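Local coordinates for protein COG0546: Predicted phosphatases (Streptococcus pneumoniae, PDB 2AH5) that is of unknown function but probably hydrolyses a phosphate ester, as a predicted phosphatase of the haloacid dehalogenase-like hydrolase family, at residues F8-G13 and G161-D166; A179-F184 and D196-K201; A157-D162 and T173-L178. One frame throughout, in Å; residues are numbered along the deposited sequence.

Contact 1 of 3, residues F8-G13 and G161-D166; sequences FFDLDG and GDTKFD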
loop_
_atom_site.group_PDB
_atom_site.type_symbol
_atom_site.label_atom_id
_atom_site.label_comp_id
_atom_site.label_asym_id
_atom_site.label_seq_id
_atom_site.Cartn_x
_atom_site.Cartn_y
_atom_site.Cartn_z
ATOM N N PHE A 8 -11.504 0.198 2.712
ATOM C CA PHE A 8 -10.109 0.583 2.989
ATOM C C PHE A 8 -9.239 0.248 1.766
ATOM O O PHE A 8 -9.379 -0.828 1.189
ATOM C CB PHE A 8 -9.535 -0.200 4.190
ATOM C CG PHE A 8 -10.239 0.047 5.506
ATOM C CD1 PHE A 8 -11.168 1.082 5.660
ATOM C CD2 PHE A 8 -9.906 -0.738 6.621
ATOM C CE1 PHE A 8 -11.789 1.314 6.900
ATOM C CE2 PHE A 8 -10.511 -0.501 7.872
ATOM C CZ PHE A 8 -11.453 0.508 8.010
ATOM N N PHE A 9 -8.290 1.121 1.445
ATOM C CA PHE A 9 -7.401 0.900 0.318
ATOM C C PHE A 9 -5.946 0.931 0.774
ATOM O O PHE A 9 -5.579 1.810 1.563
ATOM C CB PHE A 9 -7.568 2.024 -0.676
ATOM C CG PHE A 9 -8.834 1.959 -1.451
ATOM C CD1 PHE A 9 -9.982 2.524 -0.940
ATOM C CD2 PHE A 9 -8.859 1.352 -2.692
ATOM C CE1 PHE A 9 -11.165 2.484 -1.671
ATOM C CE2 PHE A 9 -10.049 1.326 -3.449
ATOM C CZ PHE A 9 -11.184 1.885 -2.916
ATOM N N ASP A 10 -5.125 -0.009 0.301
ATOM C CA ASP A 10 -3.656 0.179 0.337
ATOM C C ASP A 10 -3.353 1.314 -0.678
ATOM O O ASP A 10 -4.181 1.615 -1.530
ATOM C CB ASP A 10 -2.901 -1.118 -0.055
ATOM C CG ASP A 10 -1.442 -1.148 0.467
ATOM O OD1 ASP A 10 -0.934 -0.128 0.995
ATOM O OD2 ASP A 10 -0.784 -2.213 0.351
ATOM N N LEU A 11 -2.184 1.938 -0.584
ATOM C CA LEU A 11 -1.836 3.114 -1.409
ATOM C C LEU A 11 -0.903 2.660 -2.510
ATOM O O LEU A 11 -1.341 2.457 -3.621
ATOM C CB LEU A 11 -1.168 4.214 -0.560
ATOM C CG LEU A 11 -0.840 5.543 -1.254
ATOM C CD1 LEU A 11 -2.069 6.144 -1.938
ATOM C CD2 LEU A 11 -0.267 6.537 -0.219
ATOM N N ASP A 12 0.384 2.502 -2.189
ATOM C CA ASP A 12 1.378 1.990 -3.137
ATOM C C ASP A 12 0.987 0.617 -3.643
ATOM O O ASP A 12 0.595 -0.236 -2.865
ATOM C CB ASP A 12 2.742 1.854 -2.461
ATOM C CG ASP A 12 3.228 3.135 -1.917
ATOM O OD1 ASP A 12 3.803 3.897 -2.694
ATOM O OD2 ASP A 12 3.003 3.407 -0.714
ATOM N N GLY A 13 1.090 0.402 -4.945
ATOM C CA GLY A 13 0.825 -0.902 -5.526
ATOM C C GLY A 13 -0.639 -1.226 -5.713
ATOM O O GLY A 13 -0.967 -2.243 -6.287
ATOM N N GLY A 161 -6.271 -4.501 -1.563
ATOM C CA GLY A 161 -4.813 -4.481 -1.465
ATOM C C GLY A 161 -4.092 -5.458 -2.372
ATOM O O GLY A 161 -4.707 -6.410 -2.875
ATOM N N ASP A 162 -2.791 -5.209 -2.572
ATOM C CA ASP A 162 -1.976 -5.960 -3.515
ATOM C C ASP A 162 -0.917 -6.882 -2.902
ATOM O O ASP A 162 -0.223 -7.550 -3.653
ATOM C CB ASP A 162 -1.294 -5.025 -4.536
ATOM C CG ASP A 162 -0.237 -4.124 -3.901
ATOM O OD1 ASP A 162 -0.539 -3.483 -2.876
ATOM O OD2 ASP A 162 0.906 -4.092 -4.415
ATOM N N THR A 163 -0.792 -6.929 -1.575
ATOM C CA THR A 163 0.265 -7.733 -0.931
ATOM C C THR A 163 -0.201 -8.698 0.160
ATOM O O THR A 163 -1.294 -8.549 0.746
ATOM C CB THR A 163 1.358 -6.836 -0.276
ATOM O OG1 THR A 163 0.826 -6.224 0.904
ATOM C CG2 THR A 163 1.896 -5.765 -1.227
ATOM N N LYS A 164 0.688 -9.644 0.481
ATOM C CA LYS A 164 0.480 -10.567 1.592
ATOM C C LYS A 164 0.284 -9.811 2.905
ATOM O O LYS A 164 -0.445 -10.268 3.790
ATOM C CB LYS A 164 1.665 -11.546 1.697
ATOM C CG LYS A 164 2.994 -10.864 1.918
ATOM C CD LYS A 164 4.178 -11.781 1.621
ATOM C CE LYS A 164 4.482 -12.670 2.809
ATOM N NZ LYS A 164 5.937 -13.077 2.852
ATOM N N PHE A 165 0.935 -8.657 3.045
ATOM C CA PHE A 165 0.768 -7.846 4.271
ATOM C C PHE A 165 -0.666 -7.323 4.438
ATOM O O PHE A 165 -1.188 -7.290 5.541
ATOM C CB PHE A 165 1.798 -6.714 4.302
ATOM C CG PHE A 165 3.211 -7.197 4.115
ATOM C CD1 PHE A 165 3.955 -7.620 5.204
ATOM C CD2 PHE A 165 3.787 -7.241 2.847
ATOM C CE1 PHE A 165 5.279 -8.083 5.035
ATOM C CE2 PHE A 165 5.095 -7.699 2.668
ATOM C CZ PHE A 165 5.828 -8.133 3.770
ATOM N N ASP A 166 -1.297 -6.948 3.327
ATOM C CA ASP A 166 -2.704 -6.536 3.326
ATOM C C ASP A 166 -3.588 -7.728 3.677
ATOM O O ASP A 166 -4.527 -7.591 4.425
ATOM C CB ASP A 166 -3.111 -6.040 1.925
ATOM C CG ASP A 166 -2.452 -4.712 1.558
ATOM O OD1 ASP A 166 -2.263 -3.865 2.456
ATOM O OD2 ASP A 166 -2.068 -4.539 0.388
HETATM O O HOH W 1 1.126 -3.649 1.711
#
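D10, just past the end of strand 6-9, makes the closest approach to 161-166. CG lies anti to the backbone N (chi1 -158°), which carries the carboxylate across the gap, while CB rests over the backbone of G161. D10 OD2 comes within 2.7 Å of D166 OD2; the two side chains cross at about a right angle, with their carboxylate planes 89° apart. Water 1 donates to the same D10 OD2 (2.7 Å) and also bonds T163 OG1. The other oxygen, D10 OD1, turns back to take L11 N at 2.9 Å, from the anti side and 34° out of the carboxylate plane, which helps fix the rotation of the group. D12 sends its side chain away, to S18 and K108, and meets the other segment through its backbone: D12 O stands 3.4 Å from D162 OD1, two acceptors side by side. G13 follows with its carbonyl against the D162 carboxylate, G13 O lying 3.1 Å from D162 CG. That carboxylate is held from outside, OD1 by T14 OG1 and OD2 by F184 N. On the side of 161-166, T163 and D166 form a capping box at the start of helix 164-173, and D166 OD2 collects weak bonds from D162 N and T163 N. D10 and D12 fit the DxDx(T/V) signature of the HAD family, whose first aspartate is the nucleophile in relatives. The convergence of D10 OD2, D12 O and D162 OD1, all acceptors, is consistent with the magnesium site of such phosphatases, where a cation would offset their mutual repulsion.

Contact 2 of 3, residues A179-F184 and D196-K201; sequences AITWGF and DYIAHK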
loop_
_atom_site.group_PDB
_atom_site.type_symbol
_atom_site.label_atom_id
_atom_site.label_comp_id
_atom_site.label_asym_id
_atom_site.label_seq_id
_atom_site.Cartn_x
_atom_site.Cartn_y
_atom_site.Cartn_z
ATOM N N ALA A 179 -8.266 -9.011 -3.016
ATOM C CA ALA A 179 -6.925 -9.032 -3.616
ATOM C C ALA A 179 -6.942 -8.391 -4.998
ATOM O O ALA A 179 -7.832 -8.663 -5.796
ATOM C CB ALA A 179 -6.381 -10.485 -3.731
ATOM N N ILE A 180 -5.931 -7.579 -5.289
ATOM C CA ILE A 180 -5.789 -7.018 -6.634
ATOM C C ILE A 180 -4.446 -7.422 -7.215
ATOM O O ILE A 180 -3.455 -7.546 -6.480
ATOM C CB ILE A 180 -6.027 -5.483 -6.680
ATOM C CG1 ILE A 180 -4.861 -4.684 -6.034
ATOM C CG2 ILE A 180 -7.455 -5.167 -6.122
ATOM C CD1 ILE A 180 -3.711 -4.334 -7.029
ATOM N N THR A 181 -4.414 -7.657 -8.526
ATOM C CA THR A 181 -3.235 -8.270 -9.138
ATOM C C THR A 181 -2.559 -7.385 -10.187
ATOM O O THR A 181 -1.635 -7.848 -10.872
ATOM C CB THR A 181 -3.585 -9.639 -9.778
ATOM O OG1 THR A 181 -4.521 -9.422 -10.836
ATOM C CG2 THR A 181 -4.223 -10.586 -8.758
ATOM N N TRP A 182 -3.036 -6.143 -10.336
ATOM C CA TRP A 182 -2.425 -5.163 -11.260
ATOM C C TRP A 182 -1.218 -4.474 -10.615
ATOM O O TRP A 182 -0.562 -3.623 -11.244
ATOM C CB TRP A 182 -3.450 -4.117 -11.740
ATOM C CG TRP A 182 -3.959 -3.183 -10.674
ATOM C CD1 TRP A 182 -3.274 -2.148 -10.082
ATOM C CD2 TRP A 182 -5.272 -3.175 -10.098
ATOM N NE1 TRP A 182 -4.084 -1.506 -9.168
ATOM C CE2 TRP A 182 -5.309 -2.123 -9.147
ATOM C CE3 TRP A 182 -6.415 -3.964 -10.280
ATOM C CZ2 TRP A 182 -6.439 -1.846 -8.372
ATOM C CZ3 TRP A 182 -7.546 -3.686 -9.505
ATOM C CH2 TRP A 182 -7.554 -2.634 -8.570
ATOM N N GLY A 183 -0.941 -4.829 -9.363
ATOM C CA GLY A 183 0.057 -4.124 -8.552
ATOM C C GLY A 183 1.328 -4.904 -8.302
ATOM O O GLY A 183 1.801 -5.648 -9.175
ATOM N N PHE A 184 1.871 -4.748 -7.101
ATOM C CA PHE A 184 3.241 -5.193 -6.840
ATOM C C PHE A 184 3.344 -6.623 -6.321
ATOM O O PHE A 184 4.309 -7.316 -6.644
ATOM C CB PHE A 184 4.002 -4.179 -5.959
ATOM C CG PHE A 184 3.994 -2.767 -6.511
ATOM C CD1 PHE A 184 3.946 -2.539 -7.890
ATOM C CD2 PHE A 184 4.064 -1.675 -5.655
ATOM C CE1 PHE A 184 3.936 -1.242 -8.404
ATOM C CE2 PHE A 184 4.071 -0.373 -6.159
ATOM C CZ PHE A 184 3.986 -0.158 -7.534
ATOM N N ASP A 196 -11.677 -12.658 -0.291
ATOM C CA ASP A 196 -13.122 -12.700 -0.482
ATOM C C ASP A 196 -13.548 -12.409 -1.905
ATOM O O ASP A 196 -14.634 -12.790 -2.331
ATOM C CB ASP A 196 -13.791 -11.746 0.499
ATOM C CG ASP A 196 -13.551 -12.161 1.937
ATOM O OD1 ASP A 196 -14.073 -13.234 2.336
ATOM O OD2 ASP A 196 -12.785 -11.476 2.643
ATOM N N TYR A 197 -12.677 -11.724 -2.638
ATOM C CA TYR A 197 -12.907 -11.364 -4.033
ATOM C C TYR A 197 -11.540 -11.017 -4.610
ATOM O O TYR A 197 -10.609 -10.663 -3.868
ATOM C CB TYR A 197 -13.843 -10.166 -4.111
ATOM C CG TYR A 197 -14.313 -9.826 -5.509
ATOM C CD1 TYR A 197 -15.460 -10.439 -6.065
ATOM C CD2 TYR A 197 -13.640 -8.870 -6.261
ATOM C CE1 TYR A 197 -15.903 -10.103 -7.352
ATOM C CE2 TYR A 197 -14.067 -8.530 -7.544
ATOM C CZ TYR A 197 -15.185 -9.145 -8.072
ATOM O OH TYR A 197 -15.554 -8.784 -9.347
ATOM N N ILE A 198 -11.406 -11.134 -5.932
ATOM C CA ILE A 198 -10.119 -10.842 -6.575
ATOM C C ILE A 198 -10.353 -10.060 -7.864
ATOM O O ILE A 198 -11.367 -10.261 -8.525
ATOM C CB ILE A 198 -9.263 -12.133 -6.823
ATOM C CG1 ILE A 198 -7.856 -11.782 -7.340
ATOM C CG2 ILE A 198 -9.969 -13.084 -7.739
ATOM C CD1 ILE A 198 -6.762 -12.831 -6.944
ATOM N N ALA A 199 -9.435 -9.161 -8.206
ATOM C CA ALA A 199 -9.573 -8.346 -9.415
ATOM C C ALA A 199 -8.241 -8.135 -10.084
ATOM O O ALA A 199 -7.279 -7.727 -9.439
ATOM C CB ALA A 199 -10.189 -6.976 -9.105
ATOM N N HIS A 200 -8.203 -8.329 -11.395
ATOM C CA HIS A 200 -6.989 -7.979 -12.140
ATOM C C HIS A 200 -7.051 -6.591 -12.806
ATOM O O HIS A 200 -6.046 -6.108 -13.337
ATOM C CB HIS A 200 -6.574 -9.089 -13.142
ATOM C CG HIS A 200 -7.451 -9.207 -14.349
ATOM N ND1 HIS A 200 -8.711 -9.765 -14.306
ATOM C CD2 HIS A 200 -7.229 -8.884 -15.644
ATOM C CE1 HIS A 200 -9.238 -9.756 -15.519
ATOM N NE2 HIS A 200 -8.363 -9.215 -16.347
ATOM N N LYS A 201 -8.236 -5.976 -12.773
ATOM C CA LYS A 201 -8.472 -4.661 -13.331
ATOM C C LYS A 201 -9.343 -3.852 -12.373
ATOM O O LYS A 201 -10.284 -4.402 -11.790
ATOM C CB LYS A 201 -9.231 -4.752 -14.661
ATOM C CG LYS A 201 -8.426 -5.231 -15.855
ATOM C CD LYS A 201 -9.402 -5.375 -17.016
ATOM C CE LYS A 201 -8.787 -4.960 -18.355
ATOM N NZ LYS A 201 -9.795 -5.087 -19.462
#
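The CD1 methyl of I198 touches both T181 CG2, 3.8 Å away, and A179 CB, 4.0 Å away. With chi1 at -173° the CG1 branch of I198 swings away from its own N and along the strand toward T181, which it crosses at about a right angle on the face of the sheet covered by helix 187-191. On the other face, A199 CB is approached by W182 CZ3 (4.2 Å) and, more loosely, by I180 CG2. I180 CD1 sits 3.4 Å above the centre of the indole of W182, whose edge points at H200 C. Strands 176-180 and 197-199 run parallel here, joined through helix 187-191 as a beta-alpha-beta unit, and 197-199 is the outermost strand on this side of the six-stranded Rossmann-like sheet. The ladder has three rungs: A179 N to Y197 O, A199 N to A179 O (2.9 Å) and T181 N to A199 O (3.0 Å). A199 O also receives a CA-H...O contact from I180 CA. Farther along, T181 OG1 lies 3.1 Å from H200 CB, and the ladder gives way to loops. There H200 N is bonded to E204 OE1, while W182 NE1 is tied to T14 O.

Contact 3 of 3, residues A157-D162 and T173-L178; sequences AIIIGD and TGIQKL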
loop_
_atom_site.group_PDB
_atom_site.type_symbol
_atom_site.label_atom_id
_atom_site.label_comp_id
_atom_site.label_asym_id
_atom_site.label_seq_id
_atom_site.Cartn_x
_atom_site.Cartn_y
_atom_site.Cartn_z
ATOM N N ALA A 157 -16.005 -3.635 7.291
ATOM C CA ALA A 157 -14.948 -3.117 6.422
ATOM C C ALA A 157 -14.363 -4.192 5.480
ATOM O O ALA A 157 -14.499 -5.400 5.721
ATOM C CB ALA A 157 -13.837 -2.464 7.253
ATOM N N ILE A 158 -13.711 -3.724 4.420
ATOM C CA ILE A 158 -12.963 -4.587 3.507
ATOM C C ILE A 158 -11.726 -3.793 3.126
ATOM O O ILE A 158 -11.785 -2.566 3.022
ATOM C CB ILE A 158 -13.823 -5.004 2.258
ATOM C CG1 ILE A 158 -13.065 -5.971 1.318
ATOM C CG2 ILE A 158 -14.358 -3.803 1.479
ATOM C CD1 ILE A 158 -14.042 -6.756 0.399
ATOM N N ILE A 159 -10.594 -4.470 2.968
ATOM C CA ILE A 159 -9.389 -3.807 2.431
ATOM C C ILE A 159 -9.142 -4.290 0.999
ATOM O O ILE A 159 -9.252 -5.505 0.688
ATOM C CB ILE A 159 -8.151 -4.004 3.340
ATOM C CG1 ILE A 159 -6.964 -3.171 2.836
ATOM C CG2 ILE A 159 -7.805 -5.525 3.486
ATOM C CD1 ILE A 159 -5.816 -3.079 3.851
ATOM N N ILE A 160 -8.862 -3.324 0.124
ATOM C CA ILE A 160 -8.493 -3.574 -1.249
ATOM C C ILE A 160 -6.983 -3.412 -1.278
ATOM O O ILE A 160 -6.472 -2.316 -1.004
ATOM C CB ILE A 160 -9.202 -2.537 -2.183
ATOM C CG1 ILE A 160 -10.736 -2.684 -2.015
ATOM C CG2 ILE A 160 -8.667 -2.637 -3.653
ATOM C CD1 ILE A 160 -11.637 -1.883 -2.984
ATOM N N GLY A 161 -6.271 -4.501 -1.563
ATOM C CA GLY A 161 -4.813 -4.481 -1.465
ATOM C C GLY A 161 -4.092 -5.458 -2.372
ATOM O O GLY A 161 -4.707 -6.410 -2.875
ATOM N N ASP A 162 -2.791 -5.209 -2.572
ATOM C CA ASP A 162 -1.976 -5.960 -3.515
ATOM C C ASP A 162 -0.917 -6.882 -2.902
ATOM O O ASP A 162 -0.223 -7.550 -3.653
ATOM C CB ASP A 162 -1.294 -5.025 -4.536
ATOM C CG ASP A 162 -0.237 -4.124 -3.901
ATOM O OD1 ASP A 162 -0.539 -3.483 -2.876
ATOM O OD2 ASP A 162 0.906 -4.092 -4.415
ATOM N N THR A 173 -7.359 -8.704 11.795
ATOM C CA THR A 173 -8.294 -7.706 12.318
ATOM C C THR A 173 -9.743 -8.131 12.104
ATOM O O THR A 173 -10.661 -7.521 12.642
ATOM C CB THR A 173 -8.085 -6.342 11.625
ATOM O OG1 THR A 173 -8.140 -6.528 10.210
ATOM C CG2 THR A 173 -6.751 -5.738 12.003
ATOM N N GLY A 174 -9.953 -9.183 11.320
ATOM C CA GLY A 174 -11.309 -9.641 11.027
ATOM C C GLY A 174 -12.078 -8.908 9.924
ATOM O O GLY A 174 -13.288 -9.076 9.793
ATOM N N ILE A 175 -11.399 -8.097 9.117
ATOM C CA ILE A 175 -12.122 -7.423 8.016
ATOM C C ILE A 175 -12.023 -8.294 6.764
ATOM O O ILE A 175 -11.188 -9.207 6.694
ATOM C CB ILE A 175 -11.584 -5.990 7.719
ATOM C CG1 ILE A 175 -10.147 -6.049 7.191
ATOM C CG2 ILE A 175 -11.650 -5.082 8.988
ATOM C CD1 ILE A 175 -9.635 -4.728 6.621
ATOM N N GLN A 176 -12.859 -8.025 5.771
ATOM C CA GLN A 176 -12.769 -8.793 4.537
ATOM C C GLN A 176 -11.538 -8.322 3.728
ATOM O O GLN A 176 -10.978 -7.257 3.994
ATOM C CB GLN A 176 -14.030 -8.633 3.719
ATOM C CG GLN A 176 -15.244 -9.444 4.240
ATOM C CD GLN A 176 -16.410 -9.329 3.309
ATOM O OE1 GLN A 176 -16.251 -9.441 2.090
ATOM N NE2 GLN A 176 -17.594 -9.074 3.862
ATOM N N LYS A 177 -11.125 -9.138 2.761
ATOM C CA LYS A 177 -9.922 -8.867 1.950
ATOM C C LYS A 177 -10.249 -9.074 0.487
ATOM O O LYS A 177 -10.803 -10.119 0.094
ATOM C CB LYS A 177 -8.711 -9.722 2.390
ATOM C CG LYS A 177 -9.071 -11.041 3.099
ATOM C CD LYS A 177 -7.850 -11.940 3.310
ATOM C CE LYS A 177 -8.056 -12.956 4.425
ATOM N NZ LYS A 177 -9.080 -14.014 4.088
ATOM N N LEU A 178 -9.929 -8.048 -0.299
ATOM C CA LEU A 178 -10.108 -8.071 -1.737
ATOM C C LEU A 178 -8.730 -7.929 -2.390
ATOM O O LEU A 178 -8.087 -6.856 -2.298
ATOM C CB LEU A 178 -11.028 -6.931 -2.173
ATOM C CG LEU A 178 -11.607 -7.008 -3.604
ATOM C CD1 LEU A 178 -12.852 -6.150 -3.691
ATOM C CD2 LEU A 178 -10.610 -6.645 -4.696
HETATM O O HOH W 2 -16.313 -7.227 6.320
#
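Q176 N donates to A157 O and opens the backbone ladder of a beta-alpha-beta crossover: strand 157-161 leads through helix 164-173 into strand 176-180, its parallel neighbour in the central sheet of this Rossmann-like fold. Three more bonds follow, alternating in direction. I159 N reaches Q176 O at 3.0 Å from above the carbonyl plane, 36° out of it; L178 N meets I159 O at 2.8 Å, nearly straight down the carbonyl bond; and G161 N closes the series on L178 O at 3.1 Å. Q176 O and L178 O also take CA-H...O contacts, from I158 CA and I160 CA. The peptide groups between turn to the other side: those of I158 and I160 bond to strand 6-9 and its end, while K177 N is met by the side chain of D196. At the start of the ladder, water 2 lies 2.6 Å from A157 O and probably donates to it, though it has other acceptors within reach; that water weakly accepts from Q176 NE2. The amide's OE1 is paired with Y208 OH, and the ammonium of K177 is bonded to the carbonyls of Y193 and Q194. Apolar branches fill both faces. On the side of I159, I175 CG1 stands between its backbone N and carbonyl carbon (chi1 65°), bringing CD1 to 3.7 Å from I159 CB, while I175 CG2 touches A157 CB. On the other face, the CD1 methyl of I158 lodges between Q176 CB at 3.8 Å and L178 CB at 4.0 Å.

Overall arrangement
Contacts 1 and 3 are buried and share G161 and D162, with centres about 9 Å apart; contact 2 lies nearer the surface, at the margin of the same sheet. Strand 176-180 serves contacts 2 and 3, ladder-bonded to a neighbour on either side, and contact 1 sits at the ends of strands 6-9 and 157-161, which also pair with each other. The chemistry follows the position: contacts 2 and 3 are backbone ladders with apolar side chains on both faces, whereas contact 1 has no clear hydrogen bond across it and gathers acidic oxygens. G161 O probably accepts from I180 N, which ties the strand of contact 2 to the residues shared by contacts 1 and 3.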